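Long-range contact in Non-structural polyprotein (Sindbis virus, PDB 4GUA), which carries the alphavirus nsP2 cysteine protease joined to the macro and zinc-binding domains of nsP3, a precursor probably cut during replication: residues N363-P371 / F387-G395. Residues are numbered along the deposited sequence; the frame is centred on the assembly and turned at random.
Sequences NAANPLGRP and FTDSATETG. With SO4 (sulfate ion), chain H.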
loop_
_atom_site.group_PDB
_atom_site.type_symbol
_atom_site.label_atom_id
_atom_site.label_comp_id
_atom_site.label_asym_id
_atom_site.label_seq_id
_atom_site.Cartn_x
_atom_site.Cartn_y
_atom_site.Cartn_z
ATOM N N ASN A 363 -11.704 5.510 25.099
ATOM C CA ASN A 363 -12.091 4.759 26.281
ATOM C C ASN A 363 -11.612 3.315 26.180
ATOM O O ASN A 363 -11.634 2.719 25.099
ATOM C CB ASN A 363 -13.612 4.788 26.433
ATOM C CG ASN A 363 -14.092 4.019 27.647
ATOM O OD1 ASN A 363 -13.424 3.990 28.677
ATOM N ND2 ASN A 363 -15.251 3.388 27.528
ATOM N N ALA A 364 -11.192 2.747 27.306
ATOM C CA ALA A 364 -10.920 1.320 27.347
ATOM C C ALA A 364 -12.240 0.689 27.757
ATOM O O ALA A 364 -12.651 0.740 28.921
ATOM C CB ALA A 364 -9.837 1.008 28.359
ATOM N N ALA A 365 -12.877 0.058 26.779
ATOM C CA ALA A 365 -14.284 -0.274 26.875
ATOM C C ALA A 365 -14.499 -1.754 27.094
ATOM O O ALA A 365 -13.547 -2.531 27.131
ATOM C CB ALA A 365 -14.985 0.163 25.610
ATOM N N ASN A 366 -15.766 -2.129 27.234
ATOM C CA ASN A 366 -16.164 -3.525 27.241
ATOM C C ASN A 366 -17.206 -3.730 26.145
ATOM O O ASN A 366 -17.836 -2.770 25.698
ATOM C CB ASN A 366 -16.727 -3.936 28.602
ATOM C CG ASN A 366 -17.948 -3.142 28.992
ATOM O OD1 ASN A 366 -19.003 -3.259 28.365
ATOM N ND2 ASN A 366 -17.819 -2.331 30.034
ATOM N N PRO A 367 -17.394 -4.985 25.712
ATOM C CA PRO A 367 -18.259 -5.321 24.577
ATOM C C PRO A 367 -19.695 -4.818 24.714
ATOM O O PRO A 367 -20.346 -4.588 23.691
ATOM C CB PRO A 367 -18.240 -6.847 24.571
ATOM C CG PRO A 367 -16.983 -7.211 25.240
ATOM C CD PRO A 367 -16.766 -6.181 26.291
ATOM N N LEU A 368 -20.181 -4.675 25.945
ATOM C CA LEU A 368 -21.571 -4.289 26.184
ATOM C C LEU A 368 -21.786 -2.780 26.136
ATOM O O LEU A 368 -22.928 -2.310 26.147
ATOM C CB LEU A 368 -22.030 -4.810 27.548
ATOM C CG LEU A 368 -22.131 -6.325 27.712
ATOM C CD1 LEU A 368 -22.580 -6.669 29.118
ATOM C CD2 LEU A 368 -23.094 -6.902 26.691
ATOM N N GLY A 369 -20.691 -2.028 26.081
ATOM C CA GLY A 369 -20.751 -0.578 26.012
ATOM C C GLY A 369 -21.317 0.016 27.289
ATOM O O GLY A 369 -21.917 1.087 27.267
ATOM N N ARG A 370 -21.128 -0.688 28.403
ATOM C CA ARG A 370 -21.589 -0.226 29.712
ATOM C C ARG A 370 -20.459 0.443 30.489
ATOM O O ARG A 370 -19.287 0.124 30.281
ATOM C CB ARG A 370 -22.138 -1.398 30.518
ATOM C CG ARG A 370 -23.365 -2.056 29.910
ATOM C CD ARG A 370 -24.013 -3.008 30.904
ATOM N NE ARG A 370 -25.092 -3.791 30.308
ATOM C CZ ARG A 370 -25.585 -4.911 30.832
ATOM N NH1 ARG A 370 -25.088 -5.404 31.962
ATOM N NH2 ARG A 370 -26.569 -5.551 30.215
ATOM N N PRO A 371 -20.804 1.368 31.397
ATOM C CA PRO A 371 -19.785 1.958 32.272
ATOM C C PRO A 371 -19.118 0.902 33.155
ATOM O O PRO A 371 -19.768 -0.072 33.524
ATOM C CB PRO A 371 -20.590 2.936 33.137
ATOM C CG PRO A 371 -21.826 3.224 32.359
ATOM C CD PRO A 371 -22.132 1.970 31.608
ATOM N N PHE A 387 -22.258 7.061 26.042
ATOM C CA PHE A 387 -22.614 5.683 26.375
ATOM C C PHE A 387 -24.048 5.328 25.980
ATOM O O PHE A 387 -24.567 4.282 26.380
ATOM C CB PHE A 387 -22.384 5.414 27.861
ATOM C CG PHE A 387 -20.933 5.325 28.238
ATOM C CD1 PHE A 387 -20.166 6.468 28.366
ATOM C CD2 PHE A 387 -20.340 4.099 28.467
ATOM C CE1 PHE A 387 -18.839 6.388 28.708
ATOM C CE2 PHE A 387 -19.011 4.015 28.813
ATOM C CZ PHE A 387 -18.261 5.159 28.935
ATOM N N THR A 388 -24.703 6.225 25.246
ATOM C CA THR A 388 -26.045 5.967 24.732
ATOM C C THR A 388 -26.057 4.688 23.893
ATOM O O THR A 388 -26.726 3.721 24.255
ATOM C CB THR A 388 -26.571 7.145 23.902
ATOM O OG1 THR A 388 -26.608 8.318 24.719
ATOM C CG2 THR A 388 -27.974 6.855 23.381
ATOM N N ASP A 389 -25.361 4.686 22.756
ATOM C CA ASP A 389 -25.040 3.424 22.107
ATOM C C ASP A 389 -23.522 3.318 21.935
ATOM O O ASP A 389 -22.968 3.842 20.973
ATOM C CB ASP A 389 -25.730 3.387 20.739
ATOM C CG ASP A 389 -26.092 1.983 20.293
ATOM O OD1 ASP A 389 -25.481 1.004 20.784
ATOM O OD2 ASP A 389 -26.988 1.863 19.431
ATOM N N SER A 390 -22.859 2.627 22.861
ATOM C CA SER A 390 -21.408 2.419 22.792
ATOM C C SER A 390 -20.984 0.977 22.452
ATOM O O SER A 390 -19.792 0.687 22.318
ATOM C CB SER A 390 -20.748 2.866 24.097
ATOM O OG SER A 390 -21.565 2.559 25.207
ATOM N N ALA A 391 -21.947 0.067 22.347
ATOM C CA ALA A 391 -21.619 -1.358 22.290
ATOM C C ALA A 391 -20.918 -1.706 20.985
ATOM O O ALA A 391 -21.362 -1.330 19.898
ATOM C CB ALA A 391 -22.867 -2.207 22.466
ATOM N N THR A 392 -19.816 -2.432 21.106
ATOM C CA THR A 392 -19.035 -2.830 19.950
ATOM C C THR A 392 -18.297 -4.121 20.296
ATOM O O THR A 392 -18.021 -4.376 21.466
ATOM C CB THR A 392 -18.054 -1.708 19.562
ATOM O OG1 THR A 392 -17.647 -1.860 18.198
ATOM C CG2 THR A 392 -16.839 -1.708 20.480
ATOM N N GLU A 393 -17.981 -4.936 19.294
ATOM C CA GLU A 393 -17.397 -6.253 19.554
ATOM C C GLU A 393 -15.936 -6.146 19.990
ATOM O O GLU A 393 -15.234 -5.209 19.623
ATOM C CB GLU A 393 -17.495 -7.134 18.309
ATOM C CG GLU A 393 -18.917 -7.357 17.829
ATOM C CD GLU A 393 -19.007 -8.375 16.707
ATOM O OE1 GLU A 393 -17.948 -8.800 16.197
ATOM O OE2 GLU A 393 -20.140 -8.741 16.328
ATOM N N THR A 394 -15.473 -7.131 20.752
ATOM C CA THR A 394 -14.079 -7.174 21.169
ATOM C C THR A 394 -13.169 -7.151 19.944
ATOM O O THR A 394 -13.419 -7.849 18.960
ATOM C CB THR A 394 -13.793 -8.434 22.002
ATOM O OG1 THR A 394 -14.553 -8.390 23.218
ATOM C CG2 THR A 394 -12.311 -8.541 22.329
ATOM N N GLY A 395 -12.115 -6.344 19.999
ATOM C CA GLY A 395 -11.209 -6.224 18.873
ATOM C C GLY A 395 -11.629 -5.150 17.882
ATOM O O GLY A 395 -11.068 -5.061 16.792
HETATM S S SO4 H . -15.615 -11.719 23.937
HETATM O O1 SO4 H . -16.587 -12.426 24.769
HETATM O O2 SO4 H . -15.313 -12.519 22.749
HETATM O O3 SO4 H . -16.184 -10.436 23.523
HETATM O O4 SO4 H . -14.389 -11.499 24.709
#
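With chi1 at -72°, CG of F387 lies anti to the carbonyl carbon, which carries the ring toward G369 and P371; T394 likewise sets OG1 anti to its carbonyl carbon, beside P367. Both residues belong to the macro domain of nsP3, where the loop leading out of strand 360-364 packs on the segment preceding strand 397-402. A type I turn from N366 to G369 shapes the first loop. P367 suits the second position because its ring restrains phi to near the -60° the turn needs, and N366 braces the turn from within: ND2 donates to R370 O, while OD1 accepts weaker bonds from the backbone N of L368 and of R370. G369 ends the turn with a positive phi, easy for glycine, and lets the backbones draw close, its CA lying 3.9 Å from CA of A391. The short side chain of A391 lies against the carbonyl oxygens of P367 and L368, its CB 3.7 Å from each O. G369 O then receives OG of S390 at 2.6 Å, the donor tilted 16° from the carbonyl plane, and also meets the edge of the F387 ring. CD of P371 packs against CD2 of F387 at 4.2 Å, the two side chains running in opposite directions, whereas H409 of strand 405-410 makes an edge-to-face contact with the ring. A weak bond runs from T392 N to P367 O. T394 OG1 lies 3.4 Å from P367 CG and donates to O3 of a sulfate, 2.6 Å away.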